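PDB 6SJ9: proteasome accessory factor B/C (PafBC) from Paenarthrobacter aurescens, which probably acts as a transcriptional regulator of the bacterial DNA damage response, joining winged helix-turn-helix modules to WYL domains in one chain. Local coordinates for residues A146-D152 / R594-G598; R174-V180 / R201-F207; V180-G184 / F224-F230; F230-A234 / Y412-H416; F321-P327 / G637-L642. All blocks are in the same frame, centred on the assembly; numbering follows the deposited sequence. Where two conformers were deposited one is given.

Overall arrangement
Interactions 2 and 3 hold the same element, the long strand 175-188 of the first WYL sheet, and share Val180. Interaction 2 mixes arginine stacking and an arginine-glutamate salt bridge with a Val180-Phe207 contact, while interaction 3 is mostly aromatic and proline packing, with one bridging water. Phe230 passes the chain on from interaction 3 to interaction 4, a small contact with the helix-turn-helix part. Interactions 2, 3, 4 and 5 are partly buried; interaction 1, at the surface, rests on a salt bridge between the two halves of the chain. Interaction 5 touches it through Gly596 and Ser638, yet there a buried arginine is met by backbone carbonyls.

Interaction 1. Residues A146-D152 / R594-G598; sequences AGQAFDD and RQGAG
Arg594 sends its CG anti to the backbone N (chi1 -174°) and stays extended as far as NE, a shape that carries its guanidinium to Asp152, whose own CG lies beside the backbone N and anti to the carbonyl carbon. The two groups meet end-on in a two-pronged salt bridge: NH1 of Arg594 reaches OD2 of Asp152 at 2.6 Å, and NH2 of Arg594 reaches OD1 of Asp152 at 3.1 Å. Both bonds are nearly straight, and both oxygens are met on the syn side, with the two planes only 19° apart. Gln148, one helical turn earlier, bends at chi2 and lays its CD over one face of the guanidinium. Its NE2 donates to Asp152 OD1 at 3.1 Å from the face opposite Arg594 NH2, which gives that oxygen two donors and helps fix the rotation of the acid. Gln148 CG also packs on Arg594 O, 3.4 Å away, and its OE1 comes within 3.5 Å of Ala597 CB. Gly147 faces Gly598, their CA atoms 4.4 Å apart. Here the first turn of helix 147-159, with Ala146 as its N-cap, docks the first WYL domain against a type I turn, Arg594 to Ala597, of the C-terminal WCX domain.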
# COMPACT_ATOMS: atom_id res chain seq x y z
N ALA A 146 -10.31 6.24 8.79
CA ALA A 146 -11.14 7.02 7.88
C ALA A 146 -10.48 8.34 7.48
O ALA A 146 -10.02 9.10 8.33
CB ALA A 146 -12.49 7.31 8.55
N GLY A 147 -10.38 8.58 6.16
CA GLY A 147 -9.80 9.83 5.70
C GLY A 147 -10.52 11.06 6.23
O GLY A 147 -9.89 12.07 6.54
N GLN A 148 -11.86 10.99 6.34
CA GLN A 148 -12.66 12.14 6.77
C GLN A 148 -12.39 12.49 8.25
O GLN A 148 -12.18 13.65 8.60
CB GLN A 148 -14.15 11.87 6.54
CG GLN A 148 -14.96 13.14 6.83
CD GLN A 148 -14.61 14.25 5.83
OE1 GLN A 148 -14.59 14.02 4.61
NE2 GLN A 148 -14.28 15.44 6.34
N ALA A 149 -12.39 11.48 9.12
CA ALA A 149 -12.12 11.70 10.54
C ALA A 149 -10.73 12.26 10.74
O ALA A 149 -10.50 13.16 11.59
CB ALA A 149 -12.28 10.39 11.32
N PHE A 150 -9.79 11.77 9.95
CA PHE A 150 -8.46 12.34 9.97
C PHE A 150 -8.50 13.80 9.55
O PHE A 150 -7.85 14.64 10.19
CB PHE A 150 -7.54 11.57 9.05
CG PHE A 150 -6.18 11.41 9.60
CD1 PHE A 150 -5.23 12.36 9.37
CD2 PHE A 150 -5.86 10.29 10.36
CE1 PHE A 150 -3.96 12.23 9.90
CE2 PHE A 150 -4.60 10.12 10.90
CZ PHE A 150 -3.65 11.11 10.67
N ASP A 151 -9.14 14.09 8.40
CA ASP A 151 -9.22 15.47 7.95
C ASP A 151 -9.88 16.36 9.00
O ASP A 151 -9.48 17.51 9.17
CB ASP A 151 -9.99 15.60 6.63
CG ASP A 151 -9.24 14.97 5.41
OD1 ASP A 151 -8.03 14.63 5.49
OD2 ASP A 151 -9.88 14.86 4.33
N ASP A 152 -10.87 15.83 9.73
CA ASP A 152 -11.63 16.68 10.66
C ASP A 152 -10.81 17.02 11.90
O ASP A 152 -10.77 18.19 12.32
CB ASP A 152 -12.94 16.01 11.05
CG ASP A 152 -13.91 15.99 9.92
OD1 ASP A 152 -13.91 16.94 9.08
OD2 ASP A 152 -14.73 15.07 9.91
N ARG A 594 -20.78 10.81 4.81
CA ARG A 594 -19.74 11.72 5.28
C ARG A 594 -18.63 10.96 5.97
O ARG A 594 -17.44 11.17 5.67
CB ARG A 594 -20.32 12.75 6.25
CG ARG A 594 -19.27 13.78 6.63
CD ARG A 594 -19.69 14.85 7.65
NE ARG A 594 -18.73 15.95 7.50
CZ ARG A 594 -17.52 16.01 8.08
NH1 ARG A 594 -17.10 15.04 8.90
NH2 ARG A 594 -16.71 17.05 7.83
N GLN A 595 -18.99 9.96 6.76
CA GLN A 595 -17.99 9.20 7.48
C GLN A 595 -17.00 8.56 6.54
O GLN A 595 -15.80 8.55 6.83
CB GLN A 595 -18.65 8.12 8.32
CG GLN A 595 -17.81 7.60 9.48
CD GLN A 595 -18.64 6.78 10.44
OE1 GLN A 595 -19.86 6.65 10.26
NE2 GLN A 595 -17.99 6.19 11.45
N GLY A 596 -17.48 8.06 5.38
CA GLY A 596 -16.66 7.44 4.33
C GLY A 596 -16.26 8.32 3.13
O GLY A 596 -15.88 7.81 2.07
N ALA A 597 -16.35 9.64 3.27
CA ALA A 597 -16.10 10.50 2.12
C ALA A 597 -14.67 10.33 1.60
O ALA A 597 -14.42 10.55 0.41
CB ALA A 597 -16.39 11.96 2.50
N GLY A 598 -13.73 9.96 2.47
CA GLY A 598 -12.34 9.73 2.07
C GLY A 598 -12.13 8.65 1.02
O GLY A 598 -11.10 8.67 0.32

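Interaction 2. Residues R174-V180 / R201-F207; sequences REEVREV and RGAKRVF
Charge pairing comes first: Arg201 faces Glu176 end-on, NH2 of Arg201 lying 2.6 Å from OE2 of Glu176 and NH1 of Arg201 3.1 Å from OE1 of Glu176. The extended acid, its CG anti to the backbone N (chi1 -177°), reaches the edge of the guanidinium; OE1 is met on the syn side, but OE2 from well above the carboxylate plane. Stacking is the second kind. The guanidinium of Arg178 lies flat on that of Arg201, centres 3.6 Å apart and planes at 13°, while its opposite face rests on the edge of the Phe207 ring, CZ of Arg178 being 3.6 Å from CE1 of Phe207. Two like charges so close are probably made tolerable by Glu176 beside Arg201 and by Asp198, which forms a salt bridge with Arg178 NH1. The third kind is apolar: Val180 CG2 touches CE2 of Phe207 at 3.5 Å. Strands 175-188 and 203-208 are not direct neighbours, since strand 191-198 pairs with both; the contact therefore spans the curled antiparallel sheet of the first WYL domain, where Tyr167 and Phe165 of strand 163-168 meet the Phe207 ring edge-to-face.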
# COMPACT_ATOMS: atom_id res chain seq x y z
N ARG A 174 -22.16 2.41 27.50
CA ARG A 174 -23.03 3.16 26.61
C ARG A 174 -22.24 3.94 25.55
O ARG A 174 -21.09 4.33 25.76
CB ARG A 174 -23.90 4.14 27.41
CG ARG A 174 -23.18 5.38 27.97
CD ARG A 174 -22.12 5.09 29.04
NE ARG A 174 -21.90 6.25 29.91
CZ ARG A 174 -20.96 6.33 30.85
NH1 ARG A 174 -20.12 5.31 31.04
NH2 ARG A 174 -20.84 7.43 31.58
N GLU A 175 -22.89 4.14 24.41
CA GLU A 175 -22.40 5.09 23.42
C GLU A 175 -22.58 6.48 24.00
O GLU A 175 -23.65 6.81 24.51
CB GLU A 175 -23.13 4.94 22.09
CG GLU A 175 -22.89 6.10 21.13
CD GLU A 175 -23.49 5.86 19.76
OE1 GLU A 175 -24.07 4.77 19.54
OE2 GLU A 175 -23.37 6.76 18.89
N GLU A 176 -21.54 7.29 23.92
CA GLU A 176 -21.51 8.54 24.65
C GLU A 176 -20.84 9.61 23.80
O GLU A 176 -19.84 9.34 23.13
CB GLU A 176 -20.75 8.36 25.97
CG GLU A 176 -20.70 9.56 26.87
CD GLU A 176 -19.90 9.28 28.13
OE1 GLU A 176 -19.34 8.16 28.24
OE2 GLU A 176 -19.80 10.18 29.01
N VAL A 177 -21.45 10.80 23.77
CA VAL A 177 -20.91 11.92 23.02
C VAL A 177 -19.84 12.58 23.88
O VAL A 177 -20.11 12.98 25.02
CB VAL A 177 -22.02 12.92 22.65
CG1 VAL A 177 -21.44 14.14 21.94
CG2 VAL A 177 -23.05 12.24 21.76
N ARG A 178 -18.64 12.71 23.34
CA ARG A 178 -17.52 13.29 24.06
C ARG A 178 -17.21 14.66 23.47
O ARG A 178 -17.32 14.87 22.26
CB ARG A 178 -16.30 12.39 23.95
CG ARG A 178 -16.59 10.90 24.28
CD ARG A 178 -17.04 10.75 25.73
NE ARG A 178 -15.92 10.96 26.66
CZ ARG A 178 -15.12 9.96 27.09
NH1 ARG A 178 -14.10 10.17 27.93
NH2 ARG A 178 -15.37 8.72 26.67
N GLU A 179 -16.80 15.59 24.35
CA GLU A 179 -16.46 16.96 23.96
C GLU A 179 -14.98 17.09 24.21
O GLU A 179 -14.54 17.03 25.37
CB GLU A 179 -17.20 18.00 24.80
CG GLU A 179 -18.70 17.77 24.96
CD GLU A 179 -19.48 18.16 23.72
OE1 GLU A 179 -20.59 17.65 23.55
OE2 GLU A 179 -18.97 18.98 22.91
N VAL A 180 -14.22 17.26 23.13
CA VAL A 180 -12.79 17.12 23.20
C VAL A 180 -12.11 18.33 22.56
O VAL A 180 -12.50 18.76 21.47
CB VAL A 180 -12.37 15.79 22.53
CG1 VAL A 180 -10.90 15.67 22.43
CG2 VAL A 180 -12.92 14.62 23.32
N ARG A 201 -14.70 15.19 31.27
CA ARG A 201 -13.94 14.67 32.39
C ARG A 201 -12.96 15.69 32.96
O ARG A 201 -12.39 15.45 34.02
CB ARG A 201 -13.17 13.42 31.97
CG ARG A 201 -13.94 12.09 32.01
CD ARG A 201 -15.21 12.06 31.17
NE ARG A 201 -15.67 10.68 31.00
CZ ARG A 201 -16.75 10.32 30.31
NH1 ARG A 201 -17.07 9.04 30.21
NH2 ARG A 201 -17.51 11.24 29.72
N GLY A 202 -12.77 16.82 32.30
CA GLY A 202 -11.79 17.80 32.75
C GLY A 202 -10.38 17.26 32.85
O GLY A 202 -9.57 17.78 33.63
N ALA A 203 -10.06 16.22 32.08
CA ALA A 203 -8.72 15.67 32.07
C ALA A 203 -8.41 15.16 30.67
O ALA A 203 -9.30 14.97 29.83
CB ALA A 203 -8.56 14.52 33.08
N LYS A 204 -7.14 14.88 30.45
CA LYS A 204 -6.77 14.34 29.17
C LYS A 204 -7.28 12.91 29.02
O LYS A 204 -7.42 12.17 30.00
CB LYS A 204 -5.26 14.46 29.00
CG LYS A 204 -4.46 13.31 29.51
CD LYS A 204 -3.02 13.74 29.72
CE LYS A 204 -2.30 12.80 30.70
NZ LYS A 204 -1.11 13.51 31.25
N ARG A 205 -7.56 12.52 27.77
CA ARG A 205 -8.10 11.21 27.46
C ARG A 205 -7.59 10.79 26.08
O ARG A 205 -7.25 11.63 25.24
CB ARG A 205 -9.63 11.15 27.44
CG ARG A 205 -10.31 11.30 28.80
CD ARG A 205 -10.17 9.97 29.55
NE ARG A 205 -10.83 9.96 30.85
CZ ARG A 205 -10.46 10.71 31.89
NH1 ARG A 205 -9.43 11.56 31.76
NH2 ARG A 205 -11.09 10.59 33.07
N VAL A 206 -7.48 9.48 25.91
CA VAL A 206 -7.07 8.87 24.66
C VAL A 206 -8.25 8.10 24.09
O VAL A 206 -8.93 7.36 24.81
CB VAL A 206 -5.84 7.98 24.85
CG1 VAL A 206 -5.29 7.62 23.49
CG2 VAL A 206 -4.80 8.69 25.68
N PHE A 207 -8.52 8.34 22.82
CA PHE A 207 -9.64 7.74 22.10
C PHE A 207 -9.11 6.92 20.94
O PHE A 207 -8.37 7.45 20.09
CB PHE A 207 -10.54 8.87 21.58
CG PHE A 207 -11.06 9.77 22.67
CD1 PHE A 207 -12.17 9.39 23.44
CD2 PHE A 207 -10.41 10.94 22.98
CE1 PHE A 207 -12.65 10.21 24.45
CE2 PHE A 207 -10.89 11.79 23.96
CZ PHE A 207 -12.00 11.43 24.71

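Interaction 3. Residues V180-G184 / F224-F230; sequences VEPWG and FHPPKDF
Trp183 and Phe230 make the tight part of this contact. The CB of Trp183 sits over one face of the Phe230 ring, 3.7 Å from its centroid, and CE3 of Trp183 comes within 3.3 Å of CD1 of Phe230, the planes oblique at 58°. Pro227 covers a face of the indole: its CD is 3.4 Å from Trp183 CE2, a CH-pi contact over the five-membered ring. Further along the roles are reversed: Phe224 offers a ring face to Glu181 CB, while Pro182 O meets the edge of the ring, 3.4 Å from Phe224 CZ. That phenylalanine holds its CG between the backbone N and the carbonyl carbon (chi1 78°), which turns the ring onto the strand. The strand is 175-188 of the first WYL sheet, with a classic beta bulge where Trp183 and Gly184 both face Val195, and the loop 224-230 folds back over it. The other part of the contact is looser and wet. Pro226 CB comes no nearer to the indole than 4.1 Å, at CD1 of Trp183, and a water accepts from Trp183 NE1 and donates to Glu181 OE1 at 2.7 Å and weakly to His225 O. The second carboxylate oxygen of Glu181 pairs with Arg199.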
# COMPACT_ATOMS: atom_id res chain seq x y z
N VAL A 180 -14.22 17.26 23.13
CA VAL A 180 -12.79 17.12 23.20
C VAL A 180 -12.11 18.33 22.56
O VAL A 180 -12.50 18.76 21.47
CB VAL A 180 -12.37 15.79 22.53
CG1 VAL A 180 -10.90 15.67 22.43
CG2 VAL A 180 -12.92 14.62 23.32
N GLU A 181 -11.03 18.77 23.16
CA GLU A 181 -10.09 19.68 22.53
C GLU A 181 -8.91 18.85 22.01
O GLU A 181 -8.12 18.32 22.82
CB GLU A 181 -9.64 20.73 23.54
CG GLU A 181 -10.83 21.58 24.06
CD GLU A 181 -10.49 22.49 25.24
OE1 GLU A 181 -9.30 22.55 25.65
OE2 GLU A 181 -11.41 23.15 25.76
N PRO A 182 -8.74 18.71 20.69
CA PRO A 182 -7.77 17.71 20.16
C PRO A 182 -6.34 18.20 20.26
O PRO A 182 -6.03 19.32 19.85
CB PRO A 182 -8.19 17.53 18.71
CG PRO A 182 -8.88 18.94 18.37
CD PRO A 182 -9.61 19.28 19.63
N TRP A 183 -5.48 17.39 20.89
CA TRP A 183 -4.05 17.70 21.00
C TRP A 183 -3.20 16.96 19.99
O TRP A 183 -2.16 17.47 19.55
CB TRP A 183 -3.51 17.36 22.37
CG TRP A 183 -4.14 18.10 23.50
CD1 TRP A 183 -5.06 19.10 23.43
CD2 TRP A 183 -3.89 17.87 24.89
NE1 TRP A 183 -5.38 19.53 24.72
CE2 TRP A 183 -4.69 18.77 25.62
CE3 TRP A 183 -3.07 16.99 25.59
CZ2 TRP A 183 -4.68 18.82 27.03
CZ3 TRP A 183 -3.08 17.04 26.99
CH2 TRP A 183 -3.87 17.96 27.68
N GLY A 184 -3.61 15.76 19.62
CA GLY A 184 -2.80 15.02 18.68
C GLY A 184 -3.46 13.74 18.24
O GLY A 184 -4.39 13.23 18.87
N PHE A 224 -10.06 26.99 21.29
CA PHE A 224 -9.30 26.51 22.43
C PHE A 224 -7.84 26.72 22.09
O PHE A 224 -7.50 26.95 20.93
CB PHE A 224 -9.58 25.03 22.70
CG PHE A 224 -8.86 24.12 21.78
CD1 PHE A 224 -9.35 23.88 20.50
CD2 PHE A 224 -7.73 23.44 22.20
CE1 PHE A 224 -8.72 23.04 19.64
CE2 PHE A 224 -7.08 22.58 21.35
CZ PHE A 224 -7.57 22.36 20.05
N HIS A 225 -6.99 26.65 23.10
CA HIS A 225 -5.53 26.60 22.99
C HIS A 225 -5.06 25.28 23.57
O HIS A 225 -5.41 25.00 24.72
CB HIS A 225 -4.89 27.76 23.82
CG HIS A 225 -5.21 29.14 23.33
ND1 HIS A 225 -4.90 29.57 22.06
CD2 HIS A 225 -5.77 30.21 23.96
CE1 HIS A 225 -5.28 30.83 21.91
NE2 HIS A 225 -5.81 31.24 23.06
N PRO A 226 -4.26 24.46 22.89
CA PRO A 226 -3.65 23.32 23.57
C PRO A 226 -2.59 23.78 24.56
O PRO A 226 -2.00 24.87 24.40
CB PRO A 226 -3.03 22.51 22.42
CG PRO A 226 -2.73 23.53 21.38
CD PRO A 226 -3.84 24.55 21.48
N PRO A 227 -2.33 23.01 25.62
CA PRO A 227 -1.35 23.42 26.65
C PRO A 227 0.06 23.44 26.06
O PRO A 227 0.38 22.65 25.18
CB PRO A 227 -1.48 22.35 27.74
CG PRO A 227 -1.93 21.17 27.04
CD PRO A 227 -2.82 21.64 25.85
N LYS A 228 0.88 24.40 26.48
CA LYS A 228 2.23 24.49 25.91
C LYS A 228 3.05 23.26 26.27
O LYS A 228 3.79 22.74 25.42
CB LYS A 228 2.94 25.76 26.36
CG LYS A 228 3.49 26.63 25.19
CD LYS A 228 4.30 25.80 24.16
CE LYS A 228 4.86 26.64 22.99
NZ LYS A 228 5.61 25.83 21.94
N ASP A 229 2.93 22.78 27.49
CA ASP A 229 3.67 21.60 27.95
C ASP A 229 2.85 20.32 27.70
O ASP A 229 2.37 19.66 28.61
CB ASP A 229 4.04 21.76 29.42
CG ASP A 229 2.81 21.96 30.30
OD1 ASP A 229 1.84 22.58 29.80
OD2 ASP A 229 2.83 21.53 31.47
N PHE A 230 2.69 20.00 26.42
CA PHE A 230 2.00 18.79 25.98
C PHE A 230 2.92 17.93 25.14
O PHE A 230 3.34 18.35 24.06
CB PHE A 230 0.73 19.09 25.18
CG PHE A 230 0.38 18.00 24.18
CD1 PHE A 230 0.04 16.72 24.60
CD2 PHE A 230 0.38 18.28 22.82
CE1 PHE A 230 -0.26 15.73 23.70
CE2 PHE A 230 0.06 17.31 21.89
CZ PHE A 230 -0.27 16.02 22.32
O HOH W 1 -6.67 21.96 25.31

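Interaction 4. Residues F230-A234 / Y412-H416; sequences FNARA and YISEH
Arg233 reaches over Ser414 toward the backbone of Glu415, and its atoms can be followed in order. CB lies 3.9 Å from Tyr412 OH, obliquely placed to the phenol ring. From there CG stands anti to the backbone N (chi1 173°) and the chain runs straight out to NE. CD passes Ser414 CB at 3.8 Å, and NE comes closer, 3.5 Å from the same Ser414 CB, which lies over one face of the guanidinium. At the tip, NH2 donates to Glu415 O at 2.9 Å; the donor stands 63° out of the carbonyl plane, and the N-H is bent to 144°. This is the start of helix 232-237, N-capped by Asn231, whose OD1 weakly accepts from Arg233 N, and it meets Tyr412 to Glu415 in the helix-turn-helix part of the chain. With an alanine here, Glu415 O would probably be left without this donor and Ser414 CB without its cover. Tyr412 OH also touches the helix start, 3.8 Å from Ala232 CB, and is hydrogen-bonded to Glu407 of strand 404-407. Ser414 OG turns to Asp403 O, a weak bond, and Arg188 of strand 175-188 touches both Arg233 and Ser414.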
# COMPACT_ATOMS: atom_id res chain seq x y z
N PHE A 230 2.69 20.00 26.42
CA PHE A 230 2.00 18.79 25.98
C PHE A 230 2.92 17.93 25.14
O PHE A 230 3.34 18.35 24.06
CB PHE A 230 0.73 19.09 25.18
CG PHE A 230 0.38 18.00 24.18
CD1 PHE A 230 0.04 16.72 24.60
CD2 PHE A 230 0.38 18.28 22.82
CE1 PHE A 230 -0.26 15.73 23.70
CE2 PHE A 230 0.06 17.31 21.89
CZ PHE A 230 -0.27 16.02 22.32
N ASN A 231 3.24 16.74 25.63
CA ASN A 231 4.08 15.80 24.89
C ASN A 231 3.21 14.67 24.32
O ASN A 231 2.72 13.82 25.06
CB ASN A 231 5.20 15.25 25.76
CG ASN A 231 6.22 14.45 24.96
OD1 ASN A 231 6.14 14.36 23.72
ND2 ASN A 231 7.21 13.90 25.66
N ALA A 232 3.03 14.68 22.99
CA ALA A 232 2.20 13.64 22.37
C ALA A 232 2.86 12.27 22.44
O ALA A 232 2.18 11.26 22.69
CB ALA A 232 1.90 13.99 20.91
N ARG A 233 4.19 12.20 22.26
CA ARG A 233 4.88 10.92 22.24
C ARG A 233 4.86 10.25 23.61
O ARG A 233 4.67 9.03 23.71
CB ARG A 233 6.30 11.11 21.73
CG ARG A 233 7.19 9.86 21.81
CD ARG A 233 8.62 10.20 21.40
NE ARG A 233 9.52 9.06 21.51
CZ ARG A 233 10.74 9.04 20.99
NH1 ARG A 233 11.20 10.10 20.33
NH2 ARG A 233 11.51 7.97 21.13
N ALA A 234 5.06 11.03 24.68
CA ALA A 234 5.02 10.47 26.02
C ALA A 234 3.61 10.03 26.40
O ALA A 234 3.44 9.03 27.11
CB ALA A 234 5.55 11.48 27.04
N TYR A 412 5.81 13.48 13.27
CA TYR A 412 7.12 12.87 13.50
C TYR A 412 6.94 11.39 13.82
O TYR A 412 5.96 10.98 14.44
CB TYR A 412 7.94 13.61 14.58
CG TYR A 412 7.28 13.82 15.92
CD1 TYR A 412 6.23 14.73 16.08
CD2 TYR A 412 7.74 13.14 17.04
CE1 TYR A 412 5.63 14.92 17.31
CE2 TYR A 412 7.15 13.32 18.30
CZ TYR A 412 6.10 14.21 18.43
OH TYR A 412 5.52 14.38 19.67
N ILE A 413 7.87 10.61 13.28
CA ILE A 413 7.95 9.17 13.45
C ILE A 413 9.03 8.94 14.50
O ILE A 413 10.19 9.24 14.26
CB ILE A 413 8.27 8.48 12.12
CG1 ILE A 413 7.13 8.74 11.15
CG2 ILE A 413 8.47 7.01 12.31
CD1 ILE A 413 7.26 8.14 9.75
N SER A 414 8.62 8.58 15.71
CA SER A 414 9.53 8.53 16.85
C SER A 414 10.61 7.46 16.69
O SER A 414 10.35 6.34 16.23
CB SER A 414 8.74 8.34 18.14
OG SER A 414 7.97 7.16 18.12
N GLU A 415 11.85 7.85 16.99
CA GLU A 415 13.00 6.95 16.98
C GLU A 415 13.20 6.37 18.39
O GLU A 415 13.60 7.09 19.31
CB GLU A 415 14.26 7.67 16.50
CG GLU A 415 15.57 6.88 16.73
CD GLU A 415 15.82 5.74 15.74
OE1 GLU A 415 16.63 5.93 14.81
OE2 GLU A 415 15.23 4.64 15.91
N HIS A 416 12.90 5.09 18.54
CA HIS A 416 13.30 4.28 19.70
C HIS A 416 14.79 3.96 19.56
O HIS A 416 15.17 3.05 18.82
CB HIS A 416 12.41 3.05 19.76
CG HIS A 416 12.25 2.37 18.44
ND1 HIS A 416 13.20 1.54 17.90
CD2 HIS A 416 11.24 2.43 17.54
CE1 HIS A 416 12.78 1.11 16.72
NE2 HIS A 416 11.60 1.63 16.48

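Interaction 5. Residues F321-P327 / G637-L642; sequences FDDAPLP and GSVRIL
Arg640 crosses the Phe321 ring and delivers its guanidinium to the carbonyls that follow helix 305-323. NH1 of Arg640 donates to Pro325 O at 2.9 Å, from above the carbonyl plane, and NH2 of Arg640 makes a weak bond to Ala324 O at 2.8 Å. NE gives its hydrogen to a water 2.7 Å from Arg640 NE, which in turn donates to Asp322 OD2 and Ile641 O. Phe321 O lies over the centre of one guanidinium face, and Leu642 CD2 covers the other. Earlier along the side chain, Arg640 CD sits 3.5 Å from the Phe321 centroid, over the face; a bend at chi3 (-58°) turns the chain from ring to carbonyls. A leucine in its place would probably leave Pro325 O, Ala324 O and the bridging water without these donors. Asp322 is held by Arg652 and Arg648 of helix 645-659. The contact thus sets the end of helix 305-323 on edge strand 639-643 of the C-terminal four-stranded sheet, next to strand 586-592.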
# COMPACT_ATOMS: atom_id res chain seq x y z
N PHE A 321 -28.29 0.79 3.64
CA PHE A 321 -27.97 1.90 2.75
C PHE A 321 -28.44 1.61 1.33
O PHE A 321 -28.97 2.51 0.66
CB PHE A 321 -26.47 2.20 2.80
CG PHE A 321 -26.13 3.57 2.32
CD1 PHE A 321 -27.13 4.53 2.17
CD2 PHE A 321 -24.81 3.92 2.06
CE1 PHE A 321 -26.81 5.81 1.73
CE2 PHE A 321 -24.48 5.20 1.65
CZ PHE A 321 -25.48 6.15 1.47
N ASP A 322 -28.28 0.38 0.86
CA ASP A 322 -28.81 0.01 -0.44
C ASP A 322 -30.34 0.10 -0.47
O ASP A 322 -30.94 0.25 -1.55
CB ASP A 322 -28.31 -1.41 -0.73
CG ASP A 322 -28.78 -1.96 -2.02
OD1 ASP A 322 -29.49 -2.98 -1.99
OD2 ASP A 322 -28.39 -1.41 -3.07
N ASP A 323 -30.99 -0.03 0.70
CA ASP A 323 -32.44 0.14 0.78
C ASP A 323 -32.88 1.59 0.71
O ASP A 323 -34.04 1.85 0.35
CB ASP A 323 -32.99 -0.53 2.03
CG ASP A 323 -33.22 -1.99 1.82
OD1 ASP A 323 -33.31 -2.37 0.63
OD2 ASP A 323 -33.29 -2.75 2.82
N ALA A 324 -32.00 2.52 1.06
CA ALA A 324 -32.37 3.92 1.08
C ALA A 324 -32.69 4.35 -0.35
O ALA A 324 -32.25 3.72 -1.31
CB ALA A 324 -31.24 4.77 1.66
N PRO A 325 -33.51 5.37 -0.53
CA PRO A 325 -33.83 5.76 -1.91
C PRO A 325 -32.62 6.39 -2.60
O PRO A 325 -31.71 6.93 -1.96
CB PRO A 325 -34.98 6.76 -1.73
CG PRO A 325 -34.74 7.34 -0.33
CD PRO A 325 -34.14 6.23 0.48
N LEU A 326 -32.69 6.39 -3.93
CA LEU A 326 -31.56 6.79 -4.77
C LEU A 326 -31.53 8.31 -4.84
O LEU A 326 -32.56 8.93 -5.15
CB LEU A 326 -31.70 6.22 -6.18
CG LEU A 326 -31.76 4.71 -6.40
CD1 LEU A 326 -32.08 4.39 -7.85
CD2 LEU A 326 -30.49 4.03 -5.97
N PRO A 327 -30.39 8.94 -4.59
CA PRO A 327 -30.26 10.38 -4.83
C PRO A 327 -30.24 10.64 -6.33
O PRO A 327 -30.06 9.70 -7.13
CB PRO A 327 -28.92 10.72 -4.17
CG PRO A 327 -28.12 9.52 -4.41
CD PRO A 327 -29.09 8.35 -4.23
N GLY A 637 -21.88 0.14 5.15
CA GLY A 637 -22.84 1.23 5.18
C GLY A 637 -22.31 2.59 4.74
O GLY A 637 -23.11 3.48 4.49
N SER A 638 -21.01 2.77 4.62
CA SER A 638 -20.57 4.08 4.16
C SER A 638 -20.54 4.17 2.64
O SER A 638 -20.36 5.27 2.09
CB SER A 638 -19.20 4.39 4.74
OG SER A 638 -18.28 3.55 4.10
N VAL A 639 -20.82 3.06 1.95
CA VAL A 639 -20.79 2.99 0.50
C VAL A 639 -22.02 2.26 -0.01
O VAL A 639 -22.46 1.28 0.60
CB VAL A 639 -19.56 2.24 -0.02
CG1 VAL A 639 -19.47 2.43 -1.51
CG2 VAL A 639 -18.31 2.76 0.64
N ARG A 640 -22.53 2.71 -1.14
CA ARG A 640 -23.51 1.96 -1.91
C ARG A 640 -23.22 2.16 -3.38
O ARG A 640 -22.61 3.16 -3.78
CB ARG A 640 -24.94 2.40 -1.53
CG ARG A 640 -25.24 3.88 -1.85
CD ARG A 640 -26.72 4.32 -1.48
NE ARG A 640 -27.77 3.55 -2.12
CZ ARG A 640 -29.05 3.95 -2.24
NH1 ARG A 640 -29.45 5.14 -1.77
NH2 ARG A 640 -29.94 3.15 -2.80
N ILE A 641 -23.63 1.19 -4.19
CA ILE A 641 -23.50 1.26 -5.64
C ILE A 641 -24.82 1.78 -6.22
O ILE A 641 -25.88 1.22 -5.94
CB ILE A 641 -23.11 -0.09 -6.25
CG1 ILE A 641 -21.78 -0.57 -5.69
CG2 ILE A 641 -22.95 0.04 -7.74
CD1 ILE A 641 -21.53 -1.99 -5.95
N LEU A 642 -24.75 2.89 -6.97
CA LEU A 642 -25.91 3.44 -7.67
C LEU A 642 -26.05 2.90 -9.10
O LEU A 642 -27.12 2.48 -9.50
CB LEU A 642 -25.81 4.97 -7.70
CG LEU A 642 -25.66 5.60 -6.32
CD1 LEU A 642 -25.61 7.09 -6.39
CD2 LEU A 642 -26.82 5.19 -5.45
O HOH W 2 -27.57 1.24 -3.53